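Local coordinates for protein peptide methionine sulfoxide reductase MsrA (Corynebacterium diphtheriae, PDB 4D7L) that reduces the S epimer of methionine sulfoxide, free or in proteins, back to methionine, probably serving as a repair enzyme for oxidised proteins, at residues T124-F128 and D129-V133; P182-A186 and A187-R191; T202-G205 and E206-A210. One frame throughout, in Å; residues are numbered along the deposited sequence.

Interaction 1: T124-F128 and D129-V133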
ATOM      1  N   THR A 124       5.460   3.770 -20.301  1.00 27.02           N
ATOM      2  CA  THR A 124       6.087   3.231 -21.498  1.00 25.48           C
ATOM      3  C   THR A 124       7.020   2.088 -21.130  1.00 31.28           C
ATOM      4  O   THR A 124       7.506   1.387 -22.008  1.00 32.71           O
ATOM      5  CB  THR A 124       6.891   4.290 -22.283  1.00 30.10           C
ATOM      6  OG1 THR A 124       8.027   4.698 -21.505  1.00 29.81           O
ATOM      7  CG2 THR A 124       6.029   5.514 -22.616  1.00 30.47           C
ATOM      8  N   GLN A 125       7.261   1.889 -19.836  1.00 27.40           N
ATOM      9  CA  GLN A 125       8.173   0.833 -19.392  1.00 27.74           C
ATOM     10  C   GLN A 125       7.469  -0.287 -18.618  1.00 28.10           C
ATOM     11  O   GLN A 125       7.849  -1.446 -18.709  1.00 23.62           O
ATOM     12  CB  GLN A 125       9.272   1.427 -18.512  1.00 32.51           C
ATOM     13  CG  GLN A 125      10.146   2.444 -19.205  1.00 41.45           C
ATOM     14  CD  GLN A 125      11.168   3.024 -18.259  1.00 62.22           C
ATOM     15  OE1 GLN A 125      11.975   2.296 -17.682  1.00 72.37           O
ATOM     16  NE2 GLN A 125      11.120   4.340 -18.065  1.00 68.74           N
ATOM     17  N   VAL A 126       6.443   0.067 -17.860  1.00 22.46           N
ATOM     18  CA  VAL A 126       5.648  -0.913 -17.126  1.00 22.41           C
ATOM     19  C   VAL A 126       4.206  -0.427 -17.147  1.00 20.70           C
ATOM     20  O   VAL A 126       3.973   0.774 -17.062  1.00 24.09           O
ATOM     21  CB  VAL A 126       6.155  -1.100 -15.652  1.00 22.09           C
ATOM     22  CG1 VAL A 126       5.963   0.184 -14.805  1.00 16.35           C
ATOM     23  CG2 VAL A 126       5.429  -2.257 -14.974  1.00 21.53           C
ATOM     24  N   THR A 127       3.236  -1.331 -17.287  1.00 18.37           N
ATOM     25  CA  THR A 127       1.853  -0.882 -17.409  1.00 21.18           C
ATOM     26  C   THR A 127       1.074  -0.972 -16.088  1.00 25.10           C
ATOM     27  O   THR A 127       1.460  -1.688 -15.163  1.00 24.09           O
ATOM     28  CB  THR A 127       1.073  -1.680 -18.467  1.00 22.94           C
ATOM     29  OG1 THR A 127       0.886  -3.021 -18.010  1.00 22.54           O
ATOM     30  CG2 THR A 127       1.823  -1.692 -19.815  1.00 23.23           C
ATOM     31  N   PHE A 128      -0.026  -0.231 -16.024  1.00 22.68           N
ATOM     32  CA  PHE A 128      -0.994  -0.367 -14.939  1.00 23.59           C
ATOM     33  C   PHE A 128      -1.355  -1.828 -14.685  1.00 21.92           C
ATOM     34  O   PHE A 128      -1.312  -2.311 -13.541  1.00 18.24           O
ATOM     35  CB  PHE A 128      -2.253   0.419 -15.288  1.00 21.30           C
ATOM     36  CG  PHE A 128      -3.310   0.365 -14.226  1.00 21.12           C
ATOM     37  CD1 PHE A 128      -3.309   1.281 -13.184  1.00 20.76           C
ATOM     38  CD2 PHE A 128      -4.333  -0.581 -14.286  1.00 19.85           C
ATOM     39  CE1 PHE A 128      -4.296   1.242 -12.198  1.00 20.80           C
ATOM     40  CE2 PHE A 128      -5.333  -0.628 -13.306  1.00 15.85           C
ATOM     41  CZ  PHE A 128      -5.309   0.280 -12.252  1.00 20.99           C
ATOM     42  N   ASP A 129      -1.682  -2.534 -15.768  1.00 22.45           N
ATOM     43  CA  ASP A 129      -2.069  -3.944 -15.708  1.00 22.82           C
ATOM     44  C   ASP A 129      -0.962  -4.786 -15.053  1.00 18.81           C
ATOM     45  O   ASP A 129      -1.236  -5.617 -14.196  1.00 20.73           O
ATOM     46  CB  ASP A 129      -2.344  -4.484 -17.118  1.00 29.00           C
ATOM     47  CG  ASP A 129      -3.551  -3.833 -17.791  1.00 31.84           C
ATOM     48  OD1 ASP A 129      -4.301  -3.069 -17.135  1.00 28.92           O
ATOM     49  OD2 ASP A 129      -3.711  -4.041 -19.010  1.00 30.86           O
ATOM     50  N   GLU A 130       0.283  -4.565 -15.472  1.00 18.66           N
ATOM     51  CA  GLU A 130       1.409  -5.329 -14.933  1.00 17.46           C
ATOM     52  C   GLU A 130       1.609  -5.088 -13.441  1.00 23.07           C
ATOM     53  O   GLU A 130       1.969  -6.005 -12.695  1.00 20.74           O
ATOM     54  CB  GLU A 130       2.695  -4.982 -15.699  1.00 21.31           C
ATOM     55  CG  GLU A 130       2.681  -5.544 -17.119  1.00 28.52           C
ATOM     56  CD  GLU A 130       3.935  -5.217 -17.922  1.00 37.31           C
ATOM     57  OE1 GLU A 130       4.421  -4.068 -17.869  1.00 27.98           O
ATOM     58  OE2 GLU A 130       4.417  -6.117 -18.635  1.00 50.84           O
ATOM     59  N   LEU A 131       1.392  -3.852 -13.002  1.00 18.96           N
ATOM     60  CA  LEU A 131       1.580  -3.531 -11.590  1.00 17.87           C
ATOM     61  C   LEU A 131       0.459  -4.144 -10.749  1.00 20.77           C
ATOM     62  O   LEU A 131       0.694  -4.584  -9.620  1.00 23.20           O
ATOM     63  CB  LEU A 131       1.650  -2.002 -11.388  1.00 17.57           C
ATOM     64  CG  LEU A 131       2.924  -1.352 -11.976  1.00 20.88           C
ATOM     65  CD1 LEU A 131       2.834   0.152 -11.895  1.00 16.22           C
ATOM     66  CD2 LEU A 131       4.154  -1.835 -11.197  1.00 23.33           C
ATOM     67  N   VAL A 132      -0.761  -4.167 -11.280  1.00 18.26           N
ATOM     68  CA  VAL A 132      -1.842  -4.843 -10.546  1.00 15.99           C
ATOM     69  C   VAL A 132      -1.534  -6.329 -10.393  1.00 17.36           C
ATOM     70  O   VAL A 132      -1.687  -6.908  -9.306  1.00 18.76           O
ATOM     71  CB  VAL A 132      -3.232  -4.649 -11.234  1.00 21.34           C
ATOM     72  CG1 VAL A 132      -4.294  -5.532 -10.573  1.00 19.60           C
ATOM     73  CG2 VAL A 132      -3.667  -3.174 -11.174  1.00 22.81           C
ATOM     74  N   VAL A 133      -1.070  -6.950 -11.470  1.00 17.25           N
ATOM     75  CA  VAL A 133      -0.732  -8.379 -11.429  1.00 18.22           C
ATOM     76  C   VAL A 133       0.398  -8.623 -10.428  1.00 22.73           C
ATOM     77  O   VAL A 133       0.351  -9.573  -9.628  1.00 21.36           O
ATOM     78  CB  VAL A 133      -0.327  -8.906 -12.832  1.00 20.17           C
ATOM     79  CG1 VAL A 133       0.343 -10.280 -12.733  1.00 22.00           C
ATOM     80  CG2 VAL A 133      -1.548  -8.962 -13.753  1.00 20.71           C
TER
HETATM   81  O   HOH W   1       7.461  -4.067 -17.691  1.00 29.94           O
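The ring of Phe-128 carries CG2 of Val-132 over one face, a CH-pi contact 4.1 Å from the ring centroid and 27° off its normal. Asp-129 OD1 lies at the ring edge, in its plane, 3.8 Å from CD2 of Phe-128. Ring and carboxylate planes stand 73° apart. Phe-128 has CG anti to its own N (chi1 -179°), which turns the ring toward the next helical turn, where the valine lies. The carboxylate of Glu-130 is used on its anti side: OE1 accepts from Thr-127 N at 3.0 Å, with the donor somewhat out of the carboxylate plane. In return Glu-130 N donates to Thr-127 OG1, also at 3.0 Å and fairly straight. This reciprocal pair is a capping box at the start of helix 128-137, with Thr-127 as N-cap. Threonine suits the place because its short hydroxyl reaches an amide of the first turn, and glutamate because its chain, extended beyond CG, is long enough to reach back to the N-cap amide. A water donates to both Glu-130 OE1 and Gln-125 O, so the carboxylate oxygen is gripped twice. Next to the box, Val-126 CG2 meets Leu-131 CD2 at 4.0 Å, and both side chains pack on Tyr-121 of strand 114-121. Phe-128 and Val-132 reach Ile-66 in the central sheet, whereas Asp-129 OD1 forms a salt bridge with Arg-172 of helix 166-186.

Interaction 2: P182-A186 and A187-R191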
ATOM      1  N   PRO A 182     -11.451 -17.376  -9.695  1.00 25.83           N
ATOM      2  CA  PRO A 182     -11.617 -18.830  -9.751  1.00 22.85           C
ATOM      3  C   PRO A 182     -10.393 -19.602  -9.266  1.00 26.60           C
ATOM      4  O   PRO A 182     -10.521 -20.693  -8.719  1.00 26.28           O
ATOM      5  CB  PRO A 182     -11.863 -19.099 -11.243  1.00 32.17           C
ATOM      6  CG  PRO A 182     -12.385 -17.802 -11.767  1.00 31.79           C
ATOM      7  CD  PRO A 182     -11.633 -16.761 -11.025  1.00 27.04           C
ATOM      8  N   LYS A 183      -9.216 -19.043  -9.484  1.00 26.68           N
ATOM      9  CA  LYS A 183      -7.982 -19.704  -9.107  1.00 28.49           C
ATOM     10  C   LYS A 183      -7.872 -19.763  -7.584  1.00 24.11           C
ATOM     11  O   LYS A 183      -7.467 -20.762  -7.011  1.00 25.37           O
ATOM     12  CB  LYS A 183      -6.796 -18.941  -9.693  1.00 36.00           C
ATOM     13  CG  LYS A 183      -6.676 -19.031 -11.210  1.00 52.92           C
ATOM     14  CD  LYS A 183      -5.598 -18.066 -11.719  1.00 64.37           C
ATOM     15  CE  LYS A 183      -5.182 -18.363 -13.159  1.00 78.03           C
ATOM     16  NZ  LYS A 183      -4.091 -17.451 -13.628  1.00 82.84           N
ATOM     17  N   LEU A 184      -8.217 -18.658  -6.940  1.00 18.92           N
ATOM     18  CA  LEU A 184      -8.160 -18.558  -5.482  1.00 21.22           C
ATOM     19  C   LEU A 184      -9.247 -19.408  -4.833  1.00 23.67           C
ATOM     20  O   LEU A 184      -9.034 -19.993  -3.767  1.00 22.11           O
ATOM     21  CB  LEU A 184      -8.289 -17.116  -5.059  1.00 18.27           C
ATOM     22  CG  LEU A 184      -7.066 -16.306  -5.506  1.00 30.80           C
ATOM     23  CD1 LEU A 184      -7.352 -14.844  -5.391  1.00 33.23           C
ATOM     24  CD2 LEU A 184      -5.880 -16.664  -4.650  1.00 38.74           C
ATOM     25  N   ALA A 185     -10.410 -19.461  -5.478  1.00 23.08           N
ATOM     26  CA  ALA A 185     -11.515 -20.311  -5.019  1.00 23.24           C
ATOM     27  C   ALA A 185     -11.065 -21.769  -5.071  1.00 30.47           C
ATOM     28  O   ALA A 185     -11.380 -22.556  -4.171  1.00 30.82           O
ATOM     29  CB  ALA A 185     -12.762 -20.112  -5.862  1.00 26.00           C
ATOM     30  N   ALA A 186     -10.372 -22.133  -6.152  1.00 23.14           N
ATOM     31  CA  ALA A 186      -9.908 -23.508  -6.328  1.00 30.16           C
ATOM     32  C   ALA A 186      -8.825 -23.848  -5.304  1.00 22.06           C
ATOM     33  O   ALA A 186      -8.614 -25.016  -4.997  1.00 26.28           O
ATOM     34  CB  ALA A 186      -9.393 -23.742  -7.753  1.00 34.69           C
ATOM     35  N   ALA A 187      -8.116 -22.837  -4.813  1.00 21.02           N
ATOM     36  CA  ALA A 187      -7.098 -23.054  -3.790  1.00 23.91           C
ATOM     37  C   ALA A 187      -7.719 -23.184  -2.400  1.00 27.00           C
ATOM     38  O   ALA A 187      -7.016 -23.412  -1.427  1.00 26.99           O
ATOM     39  CB  ALA A 187      -6.063 -21.919  -3.813  1.00 21.18           C
ATOM     40  N   GLY A 188      -9.038 -23.035  -2.300  1.00 21.41           N
ATOM     41  CA  GLY A 188      -9.717 -23.256  -1.027  1.00 22.28           C
ATOM     42  C   GLY A 188      -9.737 -21.979  -0.200  1.00 26.80           C
ATOM     43  O   GLY A 188      -9.967 -22.014   1.014  1.00 25.01           O
ATOM     44  N   LEU A 189      -9.460 -20.845  -0.842  1.00 20.75           N
ATOM     45  CA  LEU A 189      -9.341 -19.592  -0.112  1.00 22.58           C
ATOM     46  C   LEU A 189     -10.604 -18.709  -0.061  1.00 27.96           C
ATOM     47  O   LEU A 189     -10.586 -17.647   0.558  1.00 24.90           O
ATOM     48  CB  LEU A 189      -8.191 -18.784  -0.706  1.00 27.22           C
ATOM     49  CG  LEU A 189      -6.836 -19.497  -0.682  1.00 26.11           C
ATOM     50  CD1 LEU A 189      -5.759 -18.549  -1.202  1.00 25.97           C
ATOM     51  CD2 LEU A 189      -6.517 -19.978   0.721  1.00 31.16           C
ATOM     52  N   GLY A 190     -11.694 -19.117  -0.696  1.00 24.11           N
ATOM     53  CA  GLY A 190     -12.882 -18.264  -0.696  1.00 19.70           C
ATOM     54  C   GLY A 190     -12.686 -16.961  -1.492  1.00 24.71           C
ATOM     55  O   GLY A 190     -11.871 -16.906  -2.420  1.00 25.03           O
ATOM     56  N   ARG A 191     -13.424 -15.915  -1.117  0.96 19.42           N
ATOM     57  CA  ARG A 191     -13.544 -14.677  -1.904  0.96 18.58           C
ATOM     58  C   ARG A 191     -12.357 -13.732  -1.831  0.96 24.16           C
ATOM     59  O   ARG A 191     -11.663 -13.696  -0.826  0.96 20.07           O
ATOM     60  CB  ARG A 191     -14.788 -13.892  -1.458  0.96 21.06           C
ATOM     61  CG  ARG A 191     -16.130 -14.525  -1.816  0.96 29.61           C
ATOM     62  CD  ARG A 191     -17.295 -13.833  -1.065  0.96 38.28           C
ATOM     63  NE  ARG A 191     -17.194 -14.025   0.385  0.96 57.58           N
ATOM     64  CZ  ARG A 191     -18.214 -13.946   1.241  0.96 61.84           C
ATOM     65  NH1 ARG A 191     -19.442 -13.681   0.808  0.96 64.30           N
ATOM     66  NH2 ARG A 191     -18.007 -14.142   2.539  0.96 49.69           N
TER
HETATM   67  O   HOH W   2     -12.781 -21.632  -1.906  1.00 23.64           O
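Leu-184 and Leu-189 each hold CG beside the backbone N and opposite the carbonyl carbon (chi1 -67° and -58°), and from these settings their branches converge, CD2 of Leu-184 lying 3.9 Å from CD1 of Leu-189. They are the first and last residues of a Schellman motif that closes helix 166-186, and their apolar contact is the one usual across such a cap. At Gly-188 phi turns positive (88°), a conformation in which a side chain would be pressed against the preceding carbonyl oxygen; glycine avoids that strain. The reversal sends two amides back into the last turn: Leu-189 N bonds to Leu-184 O at 3.1 Å, and Gly-188 N to Ala-185 O at 3.0 Å. The latter donor stands well above the carbonyl plane rather than on a lone pair. Ala-187 N adds weak bonds to Lys-183 O and Leu-184 O. The small methyls of Ala-185, Ala-186 and Ala-187 suit an exposed helix end, whereas the leucines give it an apolar patch: Leu-184 packs on Pro-141, Thr-142 and Ile-192, and Leu-189 also touches Thr-142. Gly-190, again with positive phi, leads the chain out of the turn, and a water joins it to the helix, donating to Ala-185 O at 2.8 Å and accepting from Gly-190 N at 3.0 Å.

Interaction 3: T202-G205 and E206-A210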
ATOM      1  N   THR A 202     -12.158   7.449  -1.722  1.00 14.84           N
ATOM      2  CA  THR A 202     -12.027   6.949  -0.342  1.00 17.47           C
ATOM      3  C   THR A 202     -12.549   8.009   0.620  1.00 17.99           C
ATOM      4  O   THR A 202     -12.695   9.168   0.233  1.00 18.05           O
ATOM      5  CB  THR A 202     -10.581   6.615   0.029  1.00 16.38           C
ATOM      6  OG1 THR A 202      -9.796   7.821  -0.028  1.00 18.72           O
ATOM      7  CG2 THR A 202     -10.014   5.551  -0.921  1.00 14.76           C
ATOM      8  N   PRO A 203     -12.857   7.627   1.872  1.00 17.77           N
ATOM      9  CA  PRO A 203     -13.469   8.641   2.753  1.00 21.09           C
ATOM     10  C   PRO A 203     -12.618   9.911   2.933  1.00 18.29           C
ATOM     11  O   PRO A 203     -13.162  11.011   2.811  1.00 19.07           O
ATOM     12  CB  PRO A 203     -13.637   7.895   4.090  1.00 19.18           C
ATOM     13  CG  PRO A 203     -13.836   6.436   3.651  1.00 15.57           C
ATOM     14  CD  PRO A 203     -12.872   6.279   2.470  1.00 15.31           C
ATOM     15  N   ALA A 204     -11.317   9.783   3.182  1.00 17.68           N
ATOM     16  CA  ALA A 204     -10.497  10.977   3.312  1.00 20.61           C
ATOM     17  C   ALA A 204     -10.224  11.571   1.952  1.00 19.73           C
ATOM     18  O   ALA A 204      -9.981  12.761   1.845  1.00 19.68           O
ATOM     19  CB  ALA A 204      -9.186  10.668   4.022  1.00 15.23           C
ATOM     20  N   GLY A 205     -10.256  10.744   0.913  1.00 17.97           N
ATOM     21  CA  GLY A 205     -10.052  11.230  -0.445  1.00 16.15           C
ATOM     22  C   GLY A 205      -8.606  11.538  -0.826  1.00 18.48           C
ATOM     23  O   GLY A 205      -8.354  12.063  -1.913  1.00 16.44           O
ATOM     24  N   GLU A 206      -7.655  11.169   0.028  1.00 16.69           N
ATOM     25  CA  GLU A 206      -6.241  11.562  -0.149  1.00 14.95           C
ATOM     26  C   GLU A 206      -5.344  10.485   0.371  1.00 15.23           C
ATOM     27  O   GLU A 206      -5.763   9.654   1.183  1.00 16.68           O
ATOM     28  CB  GLU A 206      -5.882  12.854   0.627  1.00 19.84           C
ATOM     29  CG  GLU A 206      -6.682  14.071   0.302  1.00 37.74           C
ATOM     30  CD  GLU A 206      -6.263  15.255   1.154  1.00 48.64           C
ATOM     31  OE1 GLU A 206      -5.074  15.332   1.528  1.00 45.45           O
ATOM     32  OE2 GLU A 206      -7.127  16.096   1.471  1.00 57.51           O
ATOM     33  N   TYR A 207      -4.089  10.545  -0.058  1.00 16.43           N
ATOM     34  CA  TYR A 207      -3.029   9.702   0.478  1.00 18.29           C
ATOM     35  C   TYR A 207      -2.136  10.544   1.377  1.00 17.32           C
ATOM     36  O   TYR A 207      -1.819  11.686   1.039  1.00 18.09           O
ATOM     37  CB  TYR A 207      -2.221   9.095  -0.679  1.00 15.57           C
ATOM     38  CG  TYR A 207      -0.870   8.512  -0.337  1.00 19.82           C
ATOM     39  CD1 TYR A 207      -0.772   7.241   0.227  1.00 16.91           C
ATOM     40  CD2 TYR A 207       0.319   9.197  -0.661  1.00 15.09           C
ATOM     41  CE1 TYR A 207       0.469   6.667   0.510  1.00 14.62           C
ATOM     42  CE2 TYR A 207       1.581   8.624  -0.374  1.00 15.27           C
ATOM     43  CZ  TYR A 207       1.636   7.364   0.194  1.00 17.60           C
ATOM     44  OH  TYR A 207       2.857   6.786   0.461  1.00 18.82           O
ATOM     45  N   TYR A 208      -1.725   9.976   2.510  1.00 14.03           N
ATOM     46  CA  TYR A 208      -0.907  10.694   3.486  1.00 18.54           C
ATOM     47  C   TYR A 208       0.413   9.980   3.682  1.00 14.91           C
ATOM     48  O   TYR A 208       0.423   8.803   4.028  1.00 18.65           O
ATOM     49  CB  TYR A 208      -1.642  10.790   4.843  1.00 17.52           C
ATOM     50  CG  TYR A 208      -2.991  11.447   4.732  1.00 13.76           C
ATOM     51  CD1 TYR A 208      -3.093  12.836   4.559  1.00 17.13           C
ATOM     52  CD2 TYR A 208      -4.166  10.693   4.798  1.00 17.45           C
ATOM     53  CE1 TYR A 208      -4.334  13.468   4.463  1.00 19.26           C
ATOM     54  CE2 TYR A 208      -5.415  11.321   4.692  1.00 20.60           C
ATOM     55  CZ  TYR A 208      -5.489  12.696   4.530  1.00 20.97           C
ATOM     56  OH  TYR A 208      -6.728  13.309   4.446  1.00 19.53           O
ATOM     57  N   MET A 209       1.520  10.679   3.463  1.00 16.29           N
ATOM     58  CA  MET A 209       2.823  10.044   3.637  1.00 17.98           C
ATOM     59  C   MET A 209       3.112   9.745   5.086  1.00 17.69           C
ATOM     60  O   MET A 209       2.831  10.568   5.950  1.00 18.37           O
ATOM     61  CB  MET A 209       3.949  10.926   3.091  1.00 21.60           C
ATOM     62  CG  MET A 209       3.946  11.152   1.607  1.00 25.49           C
ATOM     63  SD  MET A 209       5.455  12.057   1.135  1.00 26.21           S
ATOM     64  CE  MET A 209       6.701  10.788   1.210  1.00 26.38           C
ATOM     65  N   ALA A 210       3.727   8.585   5.338  1.00 16.07           N
ATOM     66  CA  ALA A 210       4.236   8.247   6.659  1.00 18.96           C
ATOM     67  C   ALA A 210       5.493   9.067   6.976  1.00 20.57           C
ATOM     68  O   ALA A 210       6.086   9.660   6.075  1.00 19.29           O
ATOM     69  CB  ALA A 210       4.536   6.741   6.735  1.00 17.85           C
TER
HETATM   70  O   HOH W   3      -7.837   7.921   1.843  1.00 18.19           O
HETATM   71  O   HOH W   4      -9.958  15.303  -0.134  1.00 51.28           O
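A glycine-containing turn leads into the edge strand 208-209 of the mixed central sheet, and this contact joins that turn to the strand. Across it, the methyl CB of Ala-204 sits at the edge of the Tyr-208 ring, in the ring plane, 3.6 Å from OH and 3.9 Å from CE2. A chi1 of -57° turns the Tyr-208 side chain away from its carbonyl, and the far end of the ring comes back to the alanine. The pairing suits both residue types: a long aromatic side chain can reach back to a residue four places earlier, and the alanine methyl offers the ring edge a compact apolar partner. The tyrosine side chain also touches Asn-100, while the Tyr-208 backbone pairs with Phe-93 of strand 86-94; Ala-204 bonds through its backbone to Gly-96.

Gly-205 makes the bend with a positive phi of 77°, a value glycine adopts readily. Its amide donates a weak bond to Thr-202 OG1 at 3.1 Å, and that same hydroxyl oxygen is hydrogen-bonded to Leu-199 O, so a threonine here can tie the turn both to itself and to the chain before it. Beyond the bend, Glu-206 lays its CB and CG against the Gly-205 carbonyl group, and the chain, extended beyond CG, carries the carboxylate to a water shared with Ala-204 O; a charged residue suits this exposed position. That water is weakly held by Glu-206 OE2 and donates to Ala-204 O at 3.2 Å. A second water donates to Thr-202 OG1 at 2.7 Å and to Glu-206 O at 2.8 Å.

From the N terminus onward the three contacts lie in series, each closing its own short piece of chain, with none nested in or crossing another. Interaction 1 turns the loop after strand 114-121 into helix 128-137, setting that helix against the sheet. Interaction 2 does the converse at the far end of helix 166-186, releasing the chain toward strand 195-198. Interaction 3 follows that strand and directs the chain into 208-209, so that the two outermost strands of the sheet are connected through it. Interactions 1 and 2 come within about 8 Å at their nearest atoms without touching; the centres of interactions 2 and 3 are about 31 Å apart.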